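Local coordinates for angiopoietin-related protein 6 (PDB 6Y43) that binds calcium through its fibrinogen-like globe domain and probably acts outside the cell as an angiopoietin-like growth factor, at residues D156-C162 / Y172-A176; Y165-G169 / N179-V183. All coordinates share one frame; numbering follows the deposited sequence.

In the fold
Contact 1 and contact 2 both tie together irregular loops around helix 162-166, between strand 127-133 and strand 212-219 of the fibrinogen-like domain. Contact 1 is the outer and only partly buried one, its centre about 19 Å from the centre of the chain; calcium orders one segment, while the Cys162-Cys175 disulfide and a hydrogen bond join it to the other. Contact 2 lies deeper, about 12 Å from that centre, and is buried; there, asparagine amides gripping backbone carbonyls take over. The helix starts in contact 1 and ends in contact 2, and their segments alternate along the chain. The two meet where Tyr172 OH lies 2.7 Å from Asn179 OD1, probably hydrogen-bonded.

Contact 1 (D156-C162 / Y172-A176); sequences DSYSGNC and YHACA. With CA (calcium ion), chain B.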
ATOM      1  N   ASP A 156      16.451  -8.164   4.601  1.00 10.57           N
ATOM      2  CA  ASP A 156      16.203  -7.224   5.674  1.00  9.81           C
ATOM      3  C   ASP A 156      17.478  -7.020   6.495  1.00 10.61           C
ATOM      4  O   ASP A 156      18.569  -7.522   6.185  1.00 11.63           O
ATOM      5  CB  ASP A 156      15.022  -7.700   6.520  1.00 10.39           C
ATOM      6  CG  ASP A 156      15.281  -9.020   7.233  1.00 10.46           C
ATOM      7  OD1 ASP A 156      16.397  -9.227   7.778  1.00 10.87           O
ATOM      8  OD2 ASP A 156      14.341  -9.841   7.309  1.00 10.74           O
ATOM      9  N   SER A 157      17.336  -6.239   7.555  1.00 11.13           N
ATOM     10  CA  SER A 157      18.455  -5.897   8.427  1.00 10.42           C
ATOM     11  C   SER A 157      18.387  -6.628   9.759  1.00 11.21           C
ATOM     12  O   SER A 157      19.002  -6.201  10.733  1.00 11.59           O
ATOM     13  CB  SER A 157      18.490  -4.385   8.635  1.00 12.36           C
ATOM     14  OG  SER A 157      18.775  -3.731   7.404  1.00 15.71           O
ATOM     15  N   TYR A 158      17.665  -7.745   9.792  1.00 11.07           N
ATOM     16  CA  TYR A 158      17.447  -8.563  10.968  1.00 13.10           C
ATOM     17  C   TYR A 158      18.276  -9.841  10.898  1.00 15.19           C
ATOM     18  O   TYR A 158      18.560 -10.368   9.834  1.00 13.10           O
ATOM     19  CB  TYR A 158      15.967  -8.914  11.093  1.00 12.69           C
ATOM     20  CG  TYR A 158      15.588  -9.690  12.328  1.00 14.78           C
ATOM     21  CD1 TYR A 158      16.006  -9.291  13.589  1.00 20.04           C
ATOM     22  CD2 TYR A 158      14.792 -10.821  12.220  1.00 13.73           C
ATOM     23  CE1 TYR A 158      15.639 -10.006  14.723  1.00 20.61           C
ATOM     24  CE2 TYR A 158      14.401 -11.527  13.334  1.00 17.50           C
ATOM     25  CZ  TYR A 158      14.849 -11.128  14.589  1.00 22.35           C
ATOM     26  OH  TYR A 158      14.465 -11.855  15.688  1.00 32.53           O
ATOM     27  N   SER A 159      18.692 -10.316  12.069  1.00 14.80           N
ATOM     28  CA  SER A 159      19.483 -11.541  12.164  1.00 15.65           C
ATOM     29  C   SER A 159      18.740 -12.721  11.592  1.00 17.41           C
ATOM     30  O   SER A 159      19.346 -13.645  11.069  1.00 14.33           O
ATOM     31  CB  SER A 159      19.848 -11.870  13.627  1.00 18.59           C
ATOM     32  OG  SER A 159      20.107 -10.755  14.429  1.00 32.80           O
ATOM     33  N   GLY A 160      17.441 -12.724  11.732  1.00 15.48           N
ATOM     34  CA  GLY A 160      16.598 -13.754  11.173  1.00 17.07           C
ATOM     35  C   GLY A 160      15.813 -13.265  10.020  1.00 13.51           C
ATOM     36  O   GLY A 160      16.193 -12.286   9.385  1.00 12.45           O
ATOM     37  N   ASN A 161      14.747 -13.913   9.722  1.00 13.30           N
ATOM     38  CA  ASN A 161      13.955 -13.693   8.505  1.00 12.95           C
ATOM     39  C   ASN A 161      12.645 -13.004   8.891  1.00 12.17           C
ATOM     40  O   ASN A 161      11.676 -13.655   9.296  1.00 10.17           O
ATOM     41  CB  ASN A 161      13.701 -15.028   7.801  1.00 13.96           C
ATOM     42  CG  ASN A 161      13.039 -14.851   6.439  1.00 13.57           C
ATOM     43  OD1 ASN A 161      12.308 -13.881   6.185  1.00 14.00           O
ATOM     44  ND2 ASN A 161      13.246 -15.817   5.573  1.00 14.13           N
ATOM     45  N   CYS A 162      12.601 -11.677   8.733  1.00 10.06           N
ATOM     46  CA  CYS A 162      11.426 -10.939   9.189  1.00  9.04           C
ATOM     47  C   CYS A 162      10.141 -11.449   8.544  1.00  8.92           C
ATOM     48  O   CYS A 162       9.116 -11.608   9.220  1.00 10.05           O
ATOM     49  CB  CYS A 162      11.581  -9.451   8.896  1.00  8.94           C
ATOM     50  SG  CYS A 162      12.832  -8.646   9.859  1.00 10.68           S
ATOM     51  N   TYR A 172      11.179  -4.760   5.000  1.00  6.99           N
ATOM     52  CA  TYR A 172      11.506  -5.029   6.393  1.00  8.64           C
ATOM     53  C   TYR A 172      12.873  -4.458   6.766  1.00  8.75           C
ATOM     54  O   TYR A 172      13.828  -4.478   5.979  1.00  8.76           O
ATOM     55  CB  TYR A 172      11.448  -6.540   6.689  1.00  9.02           C
ATOM     56  CG  TYR A 172      10.033  -7.126   6.749  1.00  7.67           C
ATOM     57  CD1 TYR A 172       9.114  -6.714   7.709  1.00  7.23           C
ATOM     58  CD2 TYR A 172       9.632  -8.111   5.856  1.00  9.31           C
ATOM     59  CE1 TYR A 172       7.840  -7.240   7.751  1.00  8.56           C
ATOM     60  CE2 TYR A 172       8.365  -8.643   5.899  1.00  8.84           C
ATOM     61  CZ  TYR A 172       7.466  -8.217   6.881  1.00  7.43           C
ATOM     62  OH  TYR A 172       6.185  -8.760   6.911  1.00  9.37           O
ATOM     63  N   HIS A 173      12.942  -3.963   8.015  1.00  8.30           N
ATOM     64  CA  HIS A 173      14.143  -3.424   8.631  1.00  9.67           C
ATOM     65  C   HIS A 173      14.567  -4.436   9.661  1.00  9.74           C
ATOM     66  O   HIS A 173      15.119  -5.501   9.300  1.00  9.21           O
ATOM     67  CB  HIS A 173      13.832  -2.038   9.221  1.00 10.38           C
ATOM     68  CG  HIS A 173      15.038  -1.286   9.700  1.00  8.79           C
ATOM     69  ND1 HIS A 173      15.110   0.088   9.654  1.00 10.02           N
ATOM     70  CD2 HIS A 173      16.202  -1.707  10.250  1.00 11.56           C
ATOM     71  CE1 HIS A 173      16.278   0.483  10.143  1.00  9.26           C
ATOM     72  NE2 HIS A 173      16.956  -0.588  10.515  1.00  8.99           N
ATOM     73  N   ALA A 174      14.293  -4.228  10.953  1.00 10.11           N
ATOM     74  CA  ALA A 174      14.649  -5.189  11.999  1.00 10.39           C
ATOM     75  C   ALA A 174      13.691  -5.145  13.196  1.00 11.53           C
ATOM     76  O   ALA A 174      14.094  -4.867  14.332  1.00 12.48           O
ATOM     77  CB  ALA A 174      16.085  -4.938  12.464  1.00 11.45           C
ATOM     78  N   CYS A 175      12.394  -5.456  12.997  1.00  9.69           N
ATOM     79  CA  CYS A 175      11.843  -5.851  11.702  1.00 11.26           C
ATOM     80  C   CYS A 175      10.927  -4.802  11.109  1.00  8.34           C
ATOM     81  O   CYS A 175      10.976  -4.527   9.895  1.00  9.57           O
ATOM     82  CB  CYS A 175      11.030  -7.139  11.806  1.00 12.92           C
ATOM     83  SG  CYS A 175      12.083  -8.605  11.782  1.00 16.07           S
ATOM     84  N   ALA A 176      10.048  -4.225  11.943  1.00  8.84           N
ATOM     85  CA  ALA A 176       9.091  -3.292  11.365  1.00  8.45           C
ATOM     86  C   ALA A 176       8.398  -2.395  12.379  1.00  9.93           C
ATOM     87  O   ALA A 176       7.982  -2.827  13.461  1.00 11.29           O
ATOM     88  CB  ALA A 176       8.003  -4.029  10.565  1.00  9.05           C
TER
HETATM   89 CA    CA B 501      17.472 -11.257   7.784  0.99 12.60          CA
HETATM   90  O   HOH W   1      19.268 -10.006   6.792  1.00 16.24           O
HETATM   91  O   HOH W   2      19.173 -12.968   8.128  1.00 19.26           O
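Asp156 brings its CB against the carbonyl oxygens of Tyr172 and His173, while its carboxylate turns to the calcium ion. With CG set between backbone N and carbonyl carbon (chi1 64°), Asp156 OD1 binds the metal at 2.3 Å and, in an Asx turn, accepts from Tyr158 N, which comes from above the carboxylate plane. Asp156 OD2 accepts from Cys162 N, met nearly along its C-O bond at 2.9 Å, so both carboxylate oxygens are engaged. Ser157 N donates to His173 O at 2.9 Å, a bent bond (143°) and the one hydrogen bond between the segments. Tyr158 O and Gly160 O, two waters and Asp154 join Asp156 around the metal, making the calcium loop of the fibrinogen C-terminal domain. The Tyr158 ring, its CG anti to the backbone N, has Cys175 SG lying obliquely against it, 3.5 Å from Tyr158 CD2, and Gly160 N over one face, displaced toward its rim. Cys162, just after the N-cap Asn161, closes the disulfide to Cys175 (SG to SG 2.1 Å, chi3 -84°), which follows a cis peptide bond. Cys162 CB sits over a face of the Tyr172 ring in a CH-pi contact, 3.5 Å from Tyr172 CG.

Contact 2 (Y165-G169 / N179-V183); sequences YQRGG and NLNGV. With EDO (1,2-ethanediol), chain D.
The backbones of 165-169 and 179-183 come closest at two glycines, Gly168 and Gly182, whose CA atoms lie 4.5 Å apart where the chain leaving helix 162-166 passes a type I beta turn running from Asn179 to Gly182. Close approach suits these residues: a side chain on Gly168 would run into Asn181 O, already 3.2 Å from Gly168 CA. Asn179 reaches across with its CG anti to the backbone N (chi1 -170°), and its ND2 donates to Gln166 O at 3.0 Å along an almost straight line (173°). The acceptor lies in the Asn179 amide plane, though the donor is tilted from the carbonyl plane of Gln166. ND2 also gives to Gly197 O, and OD1 accepts from Tyr172 OH, so this buried amide is engaged at both ends and fixed in rotation. With an alanine here, Gln166 O would probably lose this donor and Tyr172 OH its acceptor. Asn181 works in the same manner further along: its ND2 meets Gly169 O at 2.9 Å (166°), while Gln52 donates to its OD1. Val183 CG2 lies alongside the aliphatic part of Arg167, 3.6 Å from Arg167 CG, and the guanidinium leads away to a cation-pi contact with Phe62, its NH1 donating to Leu164 O. A water donates to both Arg167 O and Asn181 O, bridging the segments. The contact thus has asparagine side chains of a type I beta turn bonding to carbonyls at and beyond the end of helix 162-166, in the loop-rich part of the fibrinogen-like domain.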
ATOM      1  N   TYR A 165       8.460 -14.501  10.068  1.00 13.56           N
ATOM      2  CA  TYR A 165       7.737 -14.304  11.314  1.00 12.92           C
ATOM      3  C   TYR A 165       6.583 -13.326  11.174  1.00 12.10           C
ATOM      4  O   TYR A 165       5.554 -13.511  11.828  1.00 11.22           O
ATOM      5  CB  TYR A 165       8.679 -13.800  12.408  1.00 13.12           C
ATOM      6  CG  TYR A 165       9.888 -14.689  12.635  1.00 15.61           C
ATOM      7  CD1 TYR A 165       9.750 -15.967  13.145  1.00 21.78           C
ATOM      8  CD2 TYR A 165      11.152 -14.238  12.324  1.00 18.09           C
ATOM      9  CE1 TYR A 165      10.862 -16.780  13.347  1.00 22.71           C
ATOM     10  CE2 TYR A 165      12.272 -15.042  12.522  1.00 22.97           C
ATOM     11  CZ  TYR A 165      12.115 -16.308  13.027  1.00 25.51           C
ATOM     12  OH  TYR A 165      13.230 -17.096  13.216  1.00 31.50           O
ATOM     13  N   GLN A 166       6.731 -12.269  10.368  1.00  8.82           N
ATOM     14  CA  GLN A 166       5.676 -11.259  10.276  1.00 11.13           C
ATOM     15  C   GLN A 166       4.781 -11.443   9.063  1.00 10.56           C
ATOM     16  O   GLN A 166       3.734 -10.795   8.992  1.00  9.06           O
ATOM     17  CB  GLN A 166       6.292  -9.869  10.275  1.00  9.25           C
ATOM     18  CG  GLN A 166       7.030  -9.596  11.567  1.00 16.74           C
ATOM     19  CD  GLN A 166       7.234  -8.136  11.791  1.00 18.01           C
ATOM     20  OE1 GLN A 166       6.629  -7.535  12.669  1.00 25.86           O
ATOM     21  NE2 GLN A 166       8.107  -7.547  10.988  1.00 20.18           N
ATOM     22  N   ARG A 167       5.146 -12.341   8.139  1.00  8.94           N
ATOM     23  CA  ARG A 167       4.282 -12.996   7.154  1.00 10.81           C
ATOM     24  C   ARG A 167       3.896 -12.127   5.968  1.00  9.91           C
ATOM     25  O   ARG A 167       3.056 -12.539   5.184  1.00 12.32           O
ATOM     26  CB  ARG A 167       2.999 -13.539   7.798  1.00 11.31           C
ATOM     27  CG  ARG A 167       3.185 -14.282   9.108  1.00 13.36           C
ATOM     28  CD  ARG A 167       4.094 -15.486   8.979  1.00 16.91           C
ATOM     29  NE  ARG A 167       3.506 -16.502   8.126  1.00 19.55           N
ATOM     30  CZ  ARG A 167       4.034 -17.700   7.895  1.00 23.39           C
ATOM     31  NH1 ARG A 167       5.189 -18.048   8.453  1.00 25.09           N
ATOM     32  NH2 ARG A 167       3.402 -18.551   7.089  1.00 21.72           N
ATOM     33  N   GLY A 168       4.506 -10.956   5.778  1.00  9.00           N
ATOM     34  CA  GLY A 168       4.233 -10.137   4.620  1.00 10.37           C
ATOM     35  C   GLY A 168       5.400 -10.143   3.653  1.00 11.32           C
ATOM     36  O   GLY A 168       6.478 -10.672   3.900  1.00 10.46           O
ATOM     37  N   GLY A 169       5.131  -9.567   2.460  1.00  9.59           N
ATOM     38  CA  GLY A 169       6.188  -8.985   1.656  1.00  9.89           C
ATOM     39  C   GLY A 169       6.284  -7.521   2.051  1.00  9.45           C
ATOM     40  O   GLY A 169       5.268  -6.828   2.138  1.00 10.30           O
ATOM     41  N   ASN A 179       3.359  -3.185   9.327  1.00  7.12           N
ATOM     42  CA  ASN A 179       3.345  -4.518   8.736  1.00  6.57           C
ATOM     43  C   ASN A 179       2.028  -4.701   7.994  1.00  7.13           C
ATOM     44  O   ASN A 179       1.276  -5.638   8.233  1.00  8.24           O
ATOM     45  CB  ASN A 179       3.530  -5.583   9.813  1.00  8.39           C
ATOM     46  CG  ASN A 179       3.758  -6.974   9.254  1.00  8.94           C
ATOM     47  OD1 ASN A 179       4.509  -7.153   8.299  1.00  9.82           O
ATOM     48  ND2 ASN A 179       3.117  -7.971   9.871  1.00  8.25           N
ATOM     49  N   LEU A 180       1.770  -3.805   7.046  1.00  6.83           N
ATOM     50  CA  LEU A 180       0.436  -3.768   6.460  1.00  9.37           C
ATOM     51  C   LEU A 180       0.157  -4.964   5.568  1.00  7.92           C
ATOM     52  O   LEU A 180      -1.014  -5.234   5.289  1.00  8.57           O
ATOM     53  CB  LEU A 180       0.215  -2.478   5.681  1.00  6.01           C
ATOM     54  CG  LEU A 180       0.326  -1.185   6.506  1.00  8.36           C
ATOM     55  CD1 LEU A 180      -0.043  -0.007   5.651  1.00  9.04           C
ATOM     56  CD2 LEU A 180      -0.509  -1.252   7.783  1.00  9.74           C
ATOM     57  N   ASN A 181       1.183  -5.705   5.137  1.00  7.05           N
ATOM     58  CA  ASN A 181       0.966  -6.921   4.368  1.00  7.35           C
ATOM     59  C   ASN A 181       0.988  -8.179   5.233  1.00  8.48           C
ATOM     60  O   ASN A 181       1.121  -9.283   4.704  1.00  9.43           O
ATOM     61  CB  ASN A 181       1.984  -7.027   3.237  1.00  8.67           C
ATOM     62  CG  ASN A 181       1.724  -6.032   2.132  1.00  7.71           C
ATOM     63  OD1 ASN A 181       0.610  -5.500   1.995  1.00  9.40           O
ATOM     64  ND2 ASN A 181       2.734  -5.788   1.321  1.00  9.62           N
ATOM     65  N   GLY A 182       0.830  -8.026   6.545  1.00  7.90           N
ATOM     66  CA  GLY A 182       0.885  -9.139   7.463  1.00  7.64           C
ATOM     67  C   GLY A 182      -0.422  -9.889   7.537  1.00  8.53           C
ATOM     68  O   GLY A 182      -1.237  -9.887   6.611  1.00 10.70           O
ATOM     69  N   VAL A 183      -0.590 -10.586   8.648  1.00  9.21           N
ATOM     70  CA  VAL A 183      -1.759 -11.424   8.858  1.00 10.46           C
ATOM     71  C   VAL A 183      -2.929 -10.551   9.291  1.00 12.01           C
ATOM     72  O   VAL A 183      -2.858  -9.890  10.328  1.00 11.60           O
ATOM     73  CB  VAL A 183      -1.479 -12.490   9.922  1.00 11.53           C
ATOM     74  CG1 VAL A 183      -2.715 -13.375  10.077  1.00 12.79           C
ATOM     75  CG2 VAL A 183      -0.252 -13.294   9.585  1.00 14.45           C
TER
HETATM   76  C1  EDO D 503       5.799 -13.525   2.080  1.00 10.28           C
HETATM   77  O1  EDO D 503       7.089 -13.024   2.445  1.00 15.58           O
HETATM   78  C2  EDO D 503       5.935 -14.987   1.642  1.00 18.27           C
HETATM   79  O2  EDO D 503       6.792 -15.038   0.489  1.00 16.28           O
HETATM   80  O   HOH W   3       0.377 -12.075   5.329  1.00 12.79           O